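Local coordinates for deoxyribodipyrimidine photo-lyase (Oryza sativa Japonica Group, PDB 3UMV), which repairs ultraviolet-damaged DNA by using light and an FAD cofactor to split cyclobutane pyrimidine dimers back into single pyrimidines, at residues N170-W175 against R323-D328; G37-Y42 against A67-V72; I239-P244 against L284-H289; W399-L404 against R459-A464. All coordinates share one frame; numbering follows the deposited sequence. Where two conformers were deposited one is given.

Contact 1: residues N170-W175 against R323-D328; sequences NVVPVW and RRELAD. With FAD (flavin-adenine dinucleotide), chain I.
Asn170 and Glu325 bring their CA atoms to 6.4 Å where the irregular 170-173 chain passes the helix holding 323-328. The carboxylate of Glu325 reaches two successive backbone amides. Val171 N donates to Glu325 OE2 at 2.7 Å, from above the carboxylate plane. Val172 N makes a longer bond of 3.3 Å to Glu325 OE1, on the syn side. OE2 also takes Arg324 NH2 in a salt bridge, on its anti lone pair, while Arg324 NE donates to Leu320 O. A water joins OE1 to Val172 O, which further fixes the carboxylate.

Asn170 CG sits beside its backbone N (chi1 -66°), from where ND2 donates to Asp328 OD1 at 3.0 Å, with amide and carboxylate planes 80° apart. Asp167 also accepts from ND2, and Arg46 forms a salt bridge with Asp328. A second water accepts from Arg324 NH1 and donates to Asn170 OD1. Arg324 lines the FAD pocket, its CA 3.4 Å from FAD N3A, so the contact joins the loop after strand 162-166 to a helix of the cofactor site. The contact is buried. Helix 196-199 covers Val171 and Val172, helix 185-193 meets Glu325 through Phe188, and helix 431-442 touches Asp328 through Pro431.

Contact 2: residues G37-Y42 against A67-V72; sequences GGPVVY and ASPLAV
Val40 and Leu70 meet with matching first torsions: Val40 CG1 is anti to the backbone N (chi1 176°), and so is Leu70 CG (175°). Together with chi2 of Leu70, this brings Leu70 CD1 to 4.1 Å from Val40 CG1. The strands are the two arms of a right-handed beta-alpha-beta crossover in the photolyase alpha/beta domain, a Rossmann-like fold. Helix 54-66 connects them. It ends in a Schellman motif at Ala67, from which the chain turns into the second strand.

The strands run parallel, with their short axes 22° apart. Val40 pairs with Leu70, Val41 with Ala71 and Tyr42 with Val72. Val40 N donates to Pro69 O at 2.9 Å, Ala71 N to Val40 O at 3.0 Å, and Tyr42 N to Ala71 O at 2.9 Å. CA-H...O contacts accompany this ladder.

Val40, Tyr42 and Leu70 face helix 54-66, where Ala55, Ala59 and Ala60 offer small side chains. Val72 lies on the same face, its CG2 4.3 Å from Tyr42 CD2. The Tyr42 hydroxyl is hydrogen-bonded to Asp136 and Asn53. Val41 and Ala71 point to the other face, where Trp212 and Phe112 touch Ala71.

Before the strands begin, two prolines pack against each other. Ser68 sits beside Gly37 and Gly38. The ring atoms Pro39 CG and Pro69 CG approach to 3.9 Å.

Contact 3: residues I239-P244 against L284-H289; sequences IDWCEP and LSPYLH. With FAD (flavin-adenine dinucleotide), chain I.
Tyr287 reaches from the short helix that carries Ser285 to the loop at Cys242-Pro244. This helix belongs to the helical FAD-binding domain of the photolyase/cryptochrome fold. CB of Tyr287 starts off to one side, and CG lies anti to the carbonyl carbon (chi1 -58°), carrying the ring to the loop. Along one ring edge, CE2 comes 4.1 Å from Pro244 CA. On the other side, CE1 is 4.2 Å from Cys242 SG. CZ is nearer to that sulfur, at 3.8 Å. The sulfur lies oblique to the ring in a sulfur-aromatic contact. At the tip, OH donates to Glu243 O, which lies close to the ring plane. A water held by Glu243 N makes a weak further bond to the hydroxyl. Ala248, Ala249 and Ala252 of helix 246-254 also touch the ring.

Nearby, Trp241 CH2 touches Pro286 CG at 4.2 Å. The indole stacks with His388 and its NE1 donates a hydrogen bond to His388 O. In the same segment as Tyr287, Ser285 N donates to FAD O1P at 2.9 Å, and Leu284 N adds a weak bond, so 284-289 meets both cofactor and loop. Tyr287 OH to Glu243 O measures 2.7 Å, the hydroxyl tilted 24° from the carbonyl plane.

Contact 4: residues W399-L404 against R459-A464; sequences WAKKIL and RYMNYA. With URE (urea), chain K.
Lys401 and Lys402 each deliver an ammonium group to a backbone carbonyl of the 459-464 chain. Lys401 NZ donates to Arg459 O at 2.7 Å, tilted 33° from the carbonyl plane. Its second acceptor is Ser440 O. The Lys401 chain runs extended until its last torsion, which bends NZ onto the carbonyl (chi4 -72°). Its CD meanwhile lies 3.8 Å from Met461 SD, the two side chains crossing at about a right angle.

Lys402 NZ donates to Met461 O at 2.9 Å, in the carbonyl plane and on a lone pair. It also forms a salt bridge with Glu405. It donates as well to a water that accepts from Tyr463 N, the first amide of the helix capped by Asn462. The Asn462 OD1 caps Gly465 N. Glu405 also takes up the Tyr460 hydroxyl, and Arg459 pairs with Asp446. A bound urea lies against Tyr460, its N1 3.4 Å from Tyr460 CB.

Helix 393-405 is thereby tied to the chain leading into helix 463-469. Trp399, predicted to carry electrons as a tryptophanyl radical, packs on helices 376-388 and 410-424, and Lys402 also touches Trp378 of helix 376-388. Helix 431-442 packs on Lys401 and Arg459 through Trp439.

Contacts 1 and 2 are buried, whereas contacts 3 and 4 are only partly so. Contact 2 belongs wholly to the alpha/beta domain. It is a regular backbone ladder, about 28 Å from contact 1, centre to centre. Contact 1 joins a loop of that same family region to an FAD-binding helix, using carboxylates and amides. Contact 1 meets FAD at the adenine and its ribose, contact 3 at a phosphate and the same ribose. Helix 310-333, which carries contact 1, also touches Leu284 and Leu288 of contact 3. Helix 431-442 touches contacts 1 and 4. Contact 3 depends on one tyrosine and a sulfur, contact 4 on lysines. Contacts 2 and 4 lie on opposite sides of the chain's centre.

Contact 1: residues N170-W175 against R323-D328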
# COMPACT_ATOMS: atom_id res chain seq x y z
N ASN A 170 4.17 -3.10 -8.92
CA ASN A 170 5.58 -2.79 -8.90
C ASN A 170 6.09 -2.50 -10.31
O ASN A 170 5.59 -3.08 -11.27
CB ASN A 170 6.37 -3.95 -8.30
CG ASN A 170 6.06 -4.18 -6.84
OD1 ASN A 170 6.21 -3.27 -6.02
ND2 ASN A 170 5.57 -5.38 -6.50
N VAL A 171 7.08 -1.61 -10.43
CA VAL A 171 7.71 -1.34 -11.72
C VAL A 171 8.42 -2.59 -12.20
O VAL A 171 8.25 -3.01 -13.35
CB VAL A 171 8.74 -0.18 -11.65
CG1 VAL A 171 9.35 0.06 -13.02
CG2 VAL A 171 8.07 1.09 -11.14
N VAL A 172 9.23 -3.18 -11.33
CA VAL A 172 9.90 -4.43 -11.65
C VAL A 172 9.13 -5.53 -10.94
O VAL A 172 8.93 -5.48 -9.72
CB VAL A 172 11.37 -4.42 -11.18
CG1 VAL A 172 12.07 -5.71 -11.59
CG2 VAL A 172 12.13 -3.21 -11.77
N PRO A 173 8.66 -6.55 -11.68
CA PRO A 173 7.87 -7.62 -11.06
C PRO A 173 8.56 -8.19 -9.83
O PRO A 173 9.78 -8.41 -9.86
CB PRO A 173 7.79 -8.66 -12.17
CG PRO A 173 7.87 -7.86 -13.43
CD PRO A 173 8.78 -6.71 -13.14
N VAL A 174 7.80 -8.41 -8.76
CA VAL A 174 8.37 -8.84 -7.48
C VAL A 174 9.21 -10.13 -7.59
O VAL A 174 10.26 -10.25 -6.94
CB VAL A 174 7.27 -9.01 -6.41
CG1 VAL A 174 6.28 -10.13 -6.82
CG2 VAL A 174 7.91 -9.31 -5.06
N TRP A 175 8.77 -11.09 -8.40
CA TRP A 175 9.48 -12.37 -8.51
C TRP A 175 10.70 -12.27 -9.43
O TRP A 175 11.56 -13.16 -9.46
CB TRP A 175 8.52 -13.49 -8.97
CG TRP A 175 7.52 -12.99 -9.94
CD1 TRP A 175 7.75 -12.61 -11.24
CD2 TRP A 175 6.13 -12.78 -9.71
NE1 TRP A 175 6.59 -12.19 -11.82
CE2 TRP A 175 5.57 -12.28 -10.91
CE3 TRP A 175 5.29 -12.98 -8.61
CZ2 TRP A 175 4.23 -11.96 -11.03
CZ3 TRP A 175 3.95 -12.68 -8.73
CH2 TRP A 175 3.43 -12.18 -9.93
N ARG A 323 12.65 1.85 -2.33
CA ARG A 323 12.21 1.56 -0.97
C ARG A 323 10.85 0.85 -0.98
O ARG A 323 10.70 -0.20 -0.34
CB ARG A 323 12.17 2.83 -0.12
CG ARG A 323 13.53 3.48 0.07
CD ARG A 323 13.74 3.85 1.53
NE ARG A 323 13.83 2.67 2.38
CZ ARG A 323 14.97 2.15 2.82
NH1 ARG A 323 14.97 1.07 3.59
NH2 ARG A 323 16.12 2.73 2.49
N ARG A 324 9.89 1.40 -1.71
CA ARG A 324 8.54 0.83 -1.70
C ARG A 324 8.61 -0.61 -2.20
O ARG A 324 8.04 -1.52 -1.59
CB ARG A 324 7.58 1.64 -2.57
CG ARG A 324 6.18 1.02 -2.64
CD ARG A 324 5.29 1.82 -3.57
NE ARG A 324 5.98 2.02 -4.83
CZ ARG A 324 6.04 1.14 -5.82
NH1 ARG A 324 5.41 -0.03 -5.75
NH2 ARG A 324 6.75 1.45 -6.91
N GLU A 325 9.31 -0.83 -3.31
CA GLU A 325 9.40 -2.17 -3.86
C GLU A 325 10.22 -3.13 -3.00
O GLU A 325 9.98 -4.35 -3.03
CB GLU A 325 9.80 -2.13 -5.35
CG GLU A 325 8.68 -1.48 -6.15
CD GLU A 325 8.89 -1.41 -7.66
OE1 GLU A 325 9.66 -2.21 -8.24
OE2 GLU A 325 8.21 -0.55 -8.26
N LEU A 326 11.16 -2.59 -2.23
CA LEU A 326 11.90 -3.38 -1.26
C LEU A 326 10.95 -3.92 -0.19
O LEU A 326 11.15 -5.03 0.31
CB LEU A 326 13.02 -2.55 -0.62
CG LEU A 326 13.73 -3.23 0.56
CD1 LEU A 326 14.49 -4.49 0.15
CD2 LEU A 326 14.66 -2.24 1.21
N ALA A 327 9.92 -3.16 0.16
CA ALA A 327 8.95 -3.65 1.13
C ALA A 327 8.15 -4.82 0.57
O ALA A 327 7.87 -5.76 1.32
CB ALA A 327 8.01 -2.54 1.63
N ASP A 328 7.75 -4.76 -0.71
CA ASP A 328 7.09 -5.92 -1.34
C ASP A 328 8.03 -7.13 -1.36
O ASP A 328 7.63 -8.26 -1.07
CB ASP A 328 6.58 -5.60 -2.76
CG ASP A 328 5.08 -5.28 -2.79
OD1 ASP A 328 4.38 -5.61 -3.79
OD2 ASP A 328 4.59 -4.70 -1.79
PA FAD I . 6.96 10.70 0.01
O1A FAD I . 8.19 11.13 0.76
O2A FAD I . 6.43 11.73 -0.96
O5B FAD I . 7.29 9.33 -0.74
C5B FAD I . 6.71 8.99 -1.98
C4B FAD I . 6.42 7.48 -2.02
O4B FAD I . 7.59 6.71 -1.82
C3B FAD I . 5.48 7.06 -0.90
O3B FAD I . 4.13 7.29 -1.24
C2B FAD I . 5.79 5.59 -0.81
O2B FAD I . 5.18 4.91 -1.89
C1B FAD I . 7.28 5.57 -1.05
N9A FAD I . 8.01 5.59 0.23
C8A FAD I . 8.51 6.68 0.89
N7A FAD I . 9.12 6.23 2.01
C5A FAD I . 9.01 4.88 2.07
C6A FAD I . 9.44 3.90 2.98
N6A FAD I . 10.21 4.19 4.02
N1A FAD I . 9.16 2.57 2.73
C2A FAD I . 8.47 2.21 1.60
N3A FAD I . 8.04 3.18 0.72
C4A FAD I . 8.32 4.48 0.95
N1 FAD I . 4.21 3.66 4.14
C2 FAD I . 2.99 3.29 3.66
O2 FAD I . 2.79 3.43 2.45
N3 FAD I . 2.04 2.76 4.50
C4 FAD I . 2.30 2.60 5.85
O4 FAD I . 1.44 2.13 6.60
C4X FAD I . 3.55 2.97 6.33
N5 FAD I . 3.86 2.86 7.66
C5X FAD I . 5.12 3.21 8.12
C6 FAD I . 5.44 3.06 9.47
C7 FAD I . 6.71 3.43 9.94
C7M FAD I . 7.04 3.24 11.40
C8 FAD I . 7.64 3.95 9.04
C8M FAD I . 9.02 4.36 9.48
C9 FAD I . 7.31 4.10 7.71
C9A FAD I . 6.06 3.74 7.25
N10 FAD I . 5.73 3.90 5.91
C10 FAD I . 4.49 3.51 5.47
C1' FAD I . 6.72 4.47 4.91
C2' FAD I . 6.64 6.02 4.75
O2' FAD I . 6.63 6.75 5.98
C3' FAD I . 5.43 6.51 3.92
O3' FAD I . 5.38 5.78 2.72
C4' FAD I . 5.48 8.00 3.58
O4' FAD I . 5.53 8.76 4.78
C5' FAD I . 4.25 8.34 2.75
O5' FAD I . 4.01 9.72 2.58
P FAD I . 4.23 10.38 1.13
O1P FAD I . 3.49 9.59 0.07
O2P FAD I . 3.81 11.82 1.18
O3P FAD I . 5.84 10.23 1.08
O HOH W 1 4.47 -1.96 -3.96
O HOH W 2 10.27 -4.80 -7.46

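Contact 2: residues G37-Y42 against A67-V72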
# COMPACT_ATOMS: atom_id res chain seq x y z
N GLY A 37 -13.16 -18.54 -26.14
CA GLY A 37 -14.45 -17.95 -26.44
C GLY A 37 -15.16 -17.53 -25.17
O GLY A 37 -16.08 -16.73 -25.20
N GLY A 38 -14.72 -18.09 -24.04
CA GLY A 38 -15.26 -17.72 -22.75
C GLY A 38 -14.72 -16.38 -22.28
O GLY A 38 -13.60 -16.01 -22.63
N PRO A 39 -15.52 -15.64 -21.50
CA PRO A 39 -15.13 -14.33 -20.96
C PRO A 39 -13.80 -14.36 -20.20
O PRO A 39 -13.41 -15.40 -19.65
CB PRO A 39 -16.26 -14.01 -19.98
CG PRO A 39 -17.47 -14.77 -20.55
CD PRO A 39 -16.89 -16.03 -21.12
N VAL A 40 -13.11 -13.23 -20.18
CA VAL A 40 -11.96 -13.04 -19.32
C VAL A 40 -12.40 -12.16 -18.15
O VAL A 40 -13.06 -11.14 -18.36
CB VAL A 40 -10.80 -12.35 -20.06
CG1 VAL A 40 -9.63 -12.08 -19.10
CG2 VAL A 40 -10.36 -13.20 -21.28
N VAL A 41 -12.06 -12.57 -16.93
CA VAL A 41 -12.43 -11.80 -15.75
C VAL A 41 -11.17 -11.32 -15.04
O VAL A 41 -10.31 -12.14 -14.72
CB VAL A 41 -13.23 -12.65 -14.75
CG1 VAL A 41 -13.54 -11.84 -13.48
CG2 VAL A 41 -14.50 -13.17 -15.40
N TYR A 42 -11.08 -10.01 -14.81
CA TYR A 42 -10.01 -9.45 -13.99
C TYR A 42 -10.54 -9.25 -12.58
O TYR A 42 -11.45 -8.45 -12.35
CB TYR A 42 -9.49 -8.13 -14.59
CG TYR A 42 -8.64 -7.29 -13.64
CD1 TYR A 42 -7.74 -7.88 -12.76
CD2 TYR A 42 -8.73 -5.89 -13.66
CE1 TYR A 42 -6.97 -7.11 -11.89
CE2 TYR A 42 -7.95 -5.11 -12.79
CZ TYR A 42 -7.07 -5.72 -11.92
OH TYR A 42 -6.29 -4.96 -11.07
N ALA A 67 -11.26 -13.27 -29.01
CA ALA A 67 -12.57 -12.80 -29.44
C ALA A 67 -13.63 -13.00 -28.37
O ALA A 67 -14.78 -13.33 -28.66
CB ALA A 67 -12.98 -13.50 -30.76
N SER A 68 -13.24 -12.77 -27.11
CA SER A 68 -14.12 -12.99 -25.97
C SER A 68 -14.32 -11.69 -25.21
O SER A 68 -13.51 -10.77 -25.32
CB SER A 68 -13.53 -14.05 -25.05
OG SER A 68 -13.37 -15.28 -25.75
N PRO A 69 -15.43 -11.60 -24.45
CA PRO A 69 -15.73 -10.40 -23.67
C PRO A 69 -14.88 -10.30 -22.40
O PRO A 69 -14.28 -11.29 -21.97
CB PRO A 69 -17.20 -10.58 -23.30
CG PRO A 69 -17.40 -12.04 -23.30
CD PRO A 69 -16.51 -12.59 -24.38
N LEU A 70 -14.85 -9.10 -21.83
CA LEU A 70 -13.99 -8.76 -20.70
C LEU A 70 -14.81 -8.13 -19.58
O LEU A 70 -15.63 -7.25 -19.83
CB LEU A 70 -12.93 -7.75 -21.15
CG LEU A 70 -12.00 -7.19 -20.06
CD1 LEU A 70 -11.12 -8.26 -19.49
CD2 LEU A 70 -11.16 -6.05 -20.61
N ALA A 71 -14.59 -8.59 -18.35
CA ALA A 71 -15.26 -8.03 -17.18
C ALA A 71 -14.28 -7.80 -16.03
O ALA A 71 -13.25 -8.47 -15.95
CB ALA A 71 -16.37 -8.95 -16.71
N VAL A 72 -14.59 -6.83 -15.18
CA VAL A 72 -13.83 -6.58 -13.96
C VAL A 72 -14.69 -6.98 -12.76
O VAL A 72 -15.91 -6.73 -12.75
CB VAL A 72 -13.43 -5.09 -13.81
CG1 VAL A 72 -12.73 -4.85 -12.48
CG2 VAL A 72 -12.57 -4.64 -14.99

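Contact 3: residues I239-P244 against L284-H289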
# COMPACT_ATOMS: atom_id res chain seq x y z
N ILE A 239 -10.83 10.89 6.26
CA ILE A 239 -10.03 12.09 6.06
C ILE A 239 -10.78 13.06 5.15
O ILE A 239 -11.57 12.65 4.30
CB ILE A 239 -8.63 11.80 5.46
CG1 ILE A 239 -8.75 11.21 4.06
CG2 ILE A 239 -7.81 10.88 6.38
CD1 ILE A 239 -7.42 10.89 3.44
N ASP A 240 -10.51 14.35 5.33
CA ASP A 240 -11.20 15.38 4.58
C ASP A 240 -10.27 16.17 3.67
O ASP A 240 -10.72 17.03 2.92
CB ASP A 240 -11.92 16.34 5.53
CG ASP A 240 -10.94 17.14 6.40
OD1 ASP A 240 -9.86 16.61 6.74
OD2 ASP A 240 -11.27 18.30 6.74
N TRP A 241 -8.98 15.89 3.74
CA TRP A 241 -7.99 16.72 3.05
C TRP A 241 -7.58 16.23 1.66
O TRP A 241 -6.85 16.91 0.95
CB TRP A 241 -6.77 16.94 3.93
CG TRP A 241 -6.25 15.68 4.53
CD1 TRP A 241 -6.59 15.15 5.75
CD2 TRP A 241 -5.30 14.78 3.95
NE1 TRP A 241 -5.91 13.98 5.96
CE2 TRP A 241 -5.10 13.73 4.88
CE3 TRP A 241 -4.59 14.76 2.75
CZ2 TRP A 241 -4.23 12.68 4.63
CZ3 TRP A 241 -3.72 13.71 2.50
CH2 TRP A 241 -3.55 12.68 3.44
N CYS A 242 -8.02 15.03 1.28
CA CYS A 242 -7.92 14.64 -0.13
C CYS A 242 -9.02 13.66 -0.51
O CYS A 242 -9.57 12.96 0.34
CB CYS A 242 -6.53 14.07 -0.49
SG CYS A 242 -6.28 12.32 -0.11
N GLU A 243 -9.34 13.65 -1.80
CA GLU A 243 -10.42 12.85 -2.35
C GLU A 243 -9.85 11.56 -2.92
O GLU A 243 -8.78 11.56 -3.52
CB GLU A 243 -11.12 13.62 -3.47
CG GLU A 243 -12.62 13.45 -3.52
CD GLU A 243 -13.35 14.38 -2.57
OE1 GLU A 243 -14.49 14.79 -2.90
OE2 GLU A 243 -12.80 14.70 -1.49
N PRO A 244 -10.56 10.44 -2.75
CA PRO A 244 -10.03 9.19 -3.30
C PRO A 244 -10.30 9.02 -4.80
O PRO A 244 -11.22 9.64 -5.34
CB PRO A 244 -10.79 8.11 -2.53
CG PRO A 244 -12.10 8.77 -2.18
CD PRO A 244 -11.76 10.22 -1.91
N LEU A 284 1.28 11.09 -1.88
CA LEU A 284 0.87 10.05 -2.82
C LEU A 284 0.49 8.73 -2.18
O LEU A 284 -0.24 7.94 -2.78
CB LEU A 284 1.96 9.79 -3.87
CG LEU A 284 2.14 10.89 -4.92
CD1 LEU A 284 3.38 10.57 -5.74
CD2 LEU A 284 0.90 10.97 -5.80
N SER A 285 0.98 8.47 -0.97
CA SER A 285 0.79 7.14 -0.37
C SER A 285 -0.67 6.69 -0.24
O SER A 285 -0.96 5.51 -0.38
CB SER A 285 1.51 7.04 0.98
OG SER A 285 0.94 7.91 1.94
N PRO A 286 -1.60 7.61 0.02
CA PRO A 286 -2.98 7.10 0.09
C PRO A 286 -3.40 6.47 -1.24
O PRO A 286 -3.90 5.35 -1.31
CB PRO A 286 -3.81 8.35 0.38
CG PRO A 286 -2.83 9.33 0.99
CD PRO A 286 -1.50 9.04 0.36
N TYR A 287 -3.14 7.20 -2.31
CA TYR A 287 -3.44 6.75 -3.66
C TYR A 287 -2.66 5.49 -4.08
O TYR A 287 -3.22 4.59 -4.69
CB TYR A 287 -3.18 7.90 -4.63
CG TYR A 287 -4.00 9.13 -4.30
CD1 TYR A 287 -3.39 10.32 -3.90
CD2 TYR A 287 -5.38 9.11 -4.43
CE1 TYR A 287 -4.15 11.45 -3.60
CE2 TYR A 287 -6.14 10.23 -4.14
CZ TYR A 287 -5.52 11.40 -3.74
OH TYR A 287 -6.30 12.50 -3.47
N LEU A 288 -1.38 5.44 -3.74
CA LEU A 288 -0.55 4.30 -4.09
C LEU A 288 -1.00 3.06 -3.33
O LEU A 288 -1.04 1.96 -3.88
CB LEU A 288 0.93 4.60 -3.79
CG LEU A 288 1.58 5.63 -4.72
CD1 LEU A 288 2.99 5.95 -4.23
CD2 LEU A 288 1.61 5.16 -6.15
N HIS A 289 -1.37 3.24 -2.06
CA HIS A 289 -1.83 2.10 -1.29
C HIS A 289 -3.04 1.39 -1.90
O HIS A 289 -3.08 0.15 -1.97
CB HIS A 289 -2.18 2.47 0.15
CG HIS A 289 -2.79 1.32 0.88
ND1 HIS A 289 -4.15 1.18 1.06
CD2 HIS A 289 -2.22 0.20 1.38
CE1 HIS A 289 -4.39 0.03 1.67
NE2 HIS A 289 -3.24 -0.58 1.88
PA FAD I . 6.96 10.70 0.01
O1A FAD I . 8.19 11.13 0.76
O2A FAD I . 6.43 11.73 -0.96
O5B FAD I . 7.29 9.33 -0.74
C5B FAD I . 6.71 8.99 -1.98
C4B FAD I . 6.42 7.48 -2.02
O4B FAD I . 7.59 6.71 -1.82
C3B FAD I . 5.48 7.06 -0.90
O3B FAD I . 4.13 7.29 -1.24
C2B FAD I . 5.79 5.59 -0.81
O2B FAD I . 5.18 4.91 -1.89
C1B FAD I . 7.28 5.57 -1.05
N9A FAD I . 8.01 5.59 0.23
C8A FAD I . 8.51 6.68 0.89
N7A FAD I . 9.12 6.23 2.01
C5A FAD I . 9.01 4.88 2.07
C6A FAD I . 9.44 3.90 2.98
N6A FAD I . 10.21 4.19 4.02
N1A FAD I . 9.16 2.57 2.73
C2A FAD I . 8.47 2.21 1.60
N3A FAD I . 8.04 3.18 0.72
C4A FAD I . 8.32 4.48 0.95
N1 FAD I . 4.21 3.66 4.14
C2 FAD I . 2.99 3.29 3.66
O2 FAD I . 2.79 3.43 2.45
N3 FAD I . 2.04 2.76 4.50
C4 FAD I . 2.30 2.60 5.85
O4 FAD I . 1.44 2.13 6.60
C4X FAD I . 3.55 2.97 6.33
N5 FAD I . 3.86 2.86 7.66
C5X FAD I . 5.12 3.21 8.12
C6 FAD I . 5.44 3.06 9.47
C7 FAD I . 6.71 3.43 9.94
C7M FAD I . 7.04 3.24 11.40
C8 FAD I . 7.64 3.95 9.04
C8M FAD I . 9.02 4.36 9.48
C9 FAD I . 7.31 4.10 7.71
C9A FAD I . 6.06 3.74 7.25
N10 FAD I . 5.73 3.90 5.91
C10 FAD I . 4.49 3.51 5.47
C1' FAD I . 6.72 4.47 4.91
C2' FAD I . 6.64 6.02 4.75
O2' FAD I . 6.63 6.75 5.98
C3' FAD I . 5.43 6.51 3.92
O3' FAD I . 5.38 5.78 2.72
C4' FAD I . 5.48 8.00 3.58
O4' FAD I . 5.53 8.76 4.78
C5' FAD I . 4.25 8.34 2.75
O5' FAD I . 4.01 9.72 2.58
P FAD I . 4.23 10.38 1.13
O1P FAD I . 3.49 9.59 0.07
O2P FAD I . 3.81 11.82 1.18
O3P FAD I . 5.84 10.23 1.08
O HOH W 3 -8.09 15.43 -3.60

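Contact 4: residues W399-L404 against R459-A464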
# COMPACT_ATOMS: atom_id res chain seq x y z
N TRP A 399 8.50 7.91 16.07
CA TRP A 399 7.30 7.38 16.73
C TRP A 399 7.45 5.90 17.06
O TRP A 399 7.22 5.47 18.19
CB TRP A 399 6.11 7.62 15.81
CG TRP A 399 4.84 6.98 16.21
CD1 TRP A 399 3.91 7.45 17.10
CD2 TRP A 399 4.29 5.77 15.66
NE1 TRP A 399 2.84 6.59 17.16
CE2 TRP A 399 3.05 5.55 16.30
CE3 TRP A 399 4.74 4.86 14.71
CZ2 TRP A 399 2.26 4.44 16.01
CZ3 TRP A 399 3.95 3.76 14.43
CH2 TRP A 399 2.73 3.57 15.07
N ALA A 400 7.85 5.10 16.08
CA ALA A 400 7.94 3.67 16.32
C ALA A 400 9.11 3.30 17.23
O ALA A 400 9.03 2.36 18.02
CB ALA A 400 8.02 2.90 14.98
N LYS A 401 10.22 4.03 17.12
CA LYS A 401 11.36 3.79 17.98
C LYS A 401 11.08 4.09 19.45
O LYS A 401 11.59 3.40 20.34
CB LYS A 401 12.58 4.55 17.48
CG LYS A 401 13.13 3.96 16.21
CD LYS A 401 14.45 4.58 15.82
CE LYS A 401 14.96 3.94 14.50
NZ LYS A 401 15.43 2.55 14.71
N LYS A 402 10.29 5.13 19.72
CA LYS A 402 9.89 5.38 21.11
C LYS A 402 9.02 4.26 21.67
O LYS A 402 9.07 3.94 22.86
CB LYS A 402 9.17 6.72 21.25
CG LYS A 402 10.04 7.93 20.98
CD LYS A 402 11.18 8.01 21.98
CE LYS A 402 12.51 8.07 21.26
NZ LYS A 402 13.64 8.48 22.16
N ILE A 403 8.22 3.63 20.81
CA ILE A 403 7.39 2.53 21.28
C ILE A 403 8.28 1.37 21.75
O ILE A 403 8.02 0.77 22.79
CB ILE A 403 6.40 2.08 20.20
CG1 ILE A 403 5.47 3.22 19.85
CG2 ILE A 403 5.59 0.88 20.67
CD1 ILE A 403 4.49 2.91 18.72
N LEU A 404 9.35 1.10 21.01
CA LEU A 404 10.37 0.15 21.46
C LEU A 404 10.95 0.56 22.82
O LEU A 404 11.14 -0.28 23.73
CB LEU A 404 11.50 0.05 20.43
CG LEU A 404 12.72 -0.76 20.87
CD1 LEU A 404 12.33 -2.21 21.15
CD2 LEU A 404 13.81 -0.70 19.80
N ARG A 459 19.21 1.09 15.64
CA ARG A 459 19.35 2.54 15.53
C ARG A 459 18.47 3.31 16.53
O ARG A 459 17.26 3.04 16.66
CB ARG A 459 19.06 3.00 14.10
CG ARG A 459 19.29 4.51 13.88
CD ARG A 459 18.65 5.01 12.58
NE ARG A 459 19.17 4.33 11.40
CZ ARG A 459 19.55 4.95 10.29
NH1 ARG A 459 19.48 6.27 10.21
NH2 ARG A 459 20.02 4.24 9.25
N TYR A 460 19.08 4.28 17.23
CA TYR A 460 18.40 5.07 18.25
C TYR A 460 18.11 6.46 17.70
O TYR A 460 18.87 6.98 16.89
CB TYR A 460 19.29 5.18 19.50
CG TYR A 460 18.60 5.82 20.69
CD1 TYR A 460 19.01 7.05 21.17
CD2 TYR A 460 17.56 5.18 21.33
CE1 TYR A 460 18.39 7.63 22.27
CE2 TYR A 460 16.92 5.76 22.43
CZ TYR A 460 17.35 6.98 22.88
OH TYR A 460 16.73 7.57 23.97
N MET A 461 16.99 7.04 18.13
CA MET A 461 16.67 8.43 17.81
C MET A 461 16.14 9.05 19.08
O MET A 461 15.52 8.37 19.90
CB MET A 461 15.62 8.52 16.71
CG MET A 461 16.06 8.04 15.31
SD MET A 461 14.64 7.97 14.16
CE MET A 461 14.45 9.71 13.74
N ASN A 462 16.38 10.35 19.29
CA ASN A 462 15.84 10.99 20.49
C ASN A 462 15.36 12.41 20.24
O ASN A 462 15.56 12.96 19.15
CB ASN A 462 16.80 10.90 21.69
CG ASN A 462 18.14 11.59 21.44
OD1 ASN A 462 18.33 12.28 20.43
ND2 ASN A 462 19.06 11.44 22.39
N TYR A 463 14.70 12.96 21.26
CA TYR A 463 14.10 14.28 21.21
C TYR A 463 15.18 15.29 20.85
O TYR A 463 15.01 16.09 19.93
CB TYR A 463 13.50 14.61 22.58
CG TYR A 463 12.61 15.83 22.65
CD1 TYR A 463 13.15 17.11 22.77
CD2 TYR A 463 11.22 15.71 22.64
CE1 TYR A 463 12.32 18.23 22.86
CE2 TYR A 463 10.40 16.81 22.73
CZ TYR A 463 10.95 18.08 22.84
OH TYR A 463 10.13 19.18 22.92
N ALA A 464 16.30 15.24 21.57
CA ALA A 464 17.40 16.17 21.33
C ALA A 464 17.88 16.11 19.88
O ALA A 464 18.24 17.13 19.30
CB ALA A 464 18.55 15.89 22.29
C URE K . 22.48 3.49 18.54
O URE K . 21.98 2.43 18.93
N1 URE K . 21.94 4.19 17.57
N2 URE K . 23.56 3.94 19.13
O HOH W 4 13.94 10.93 23.26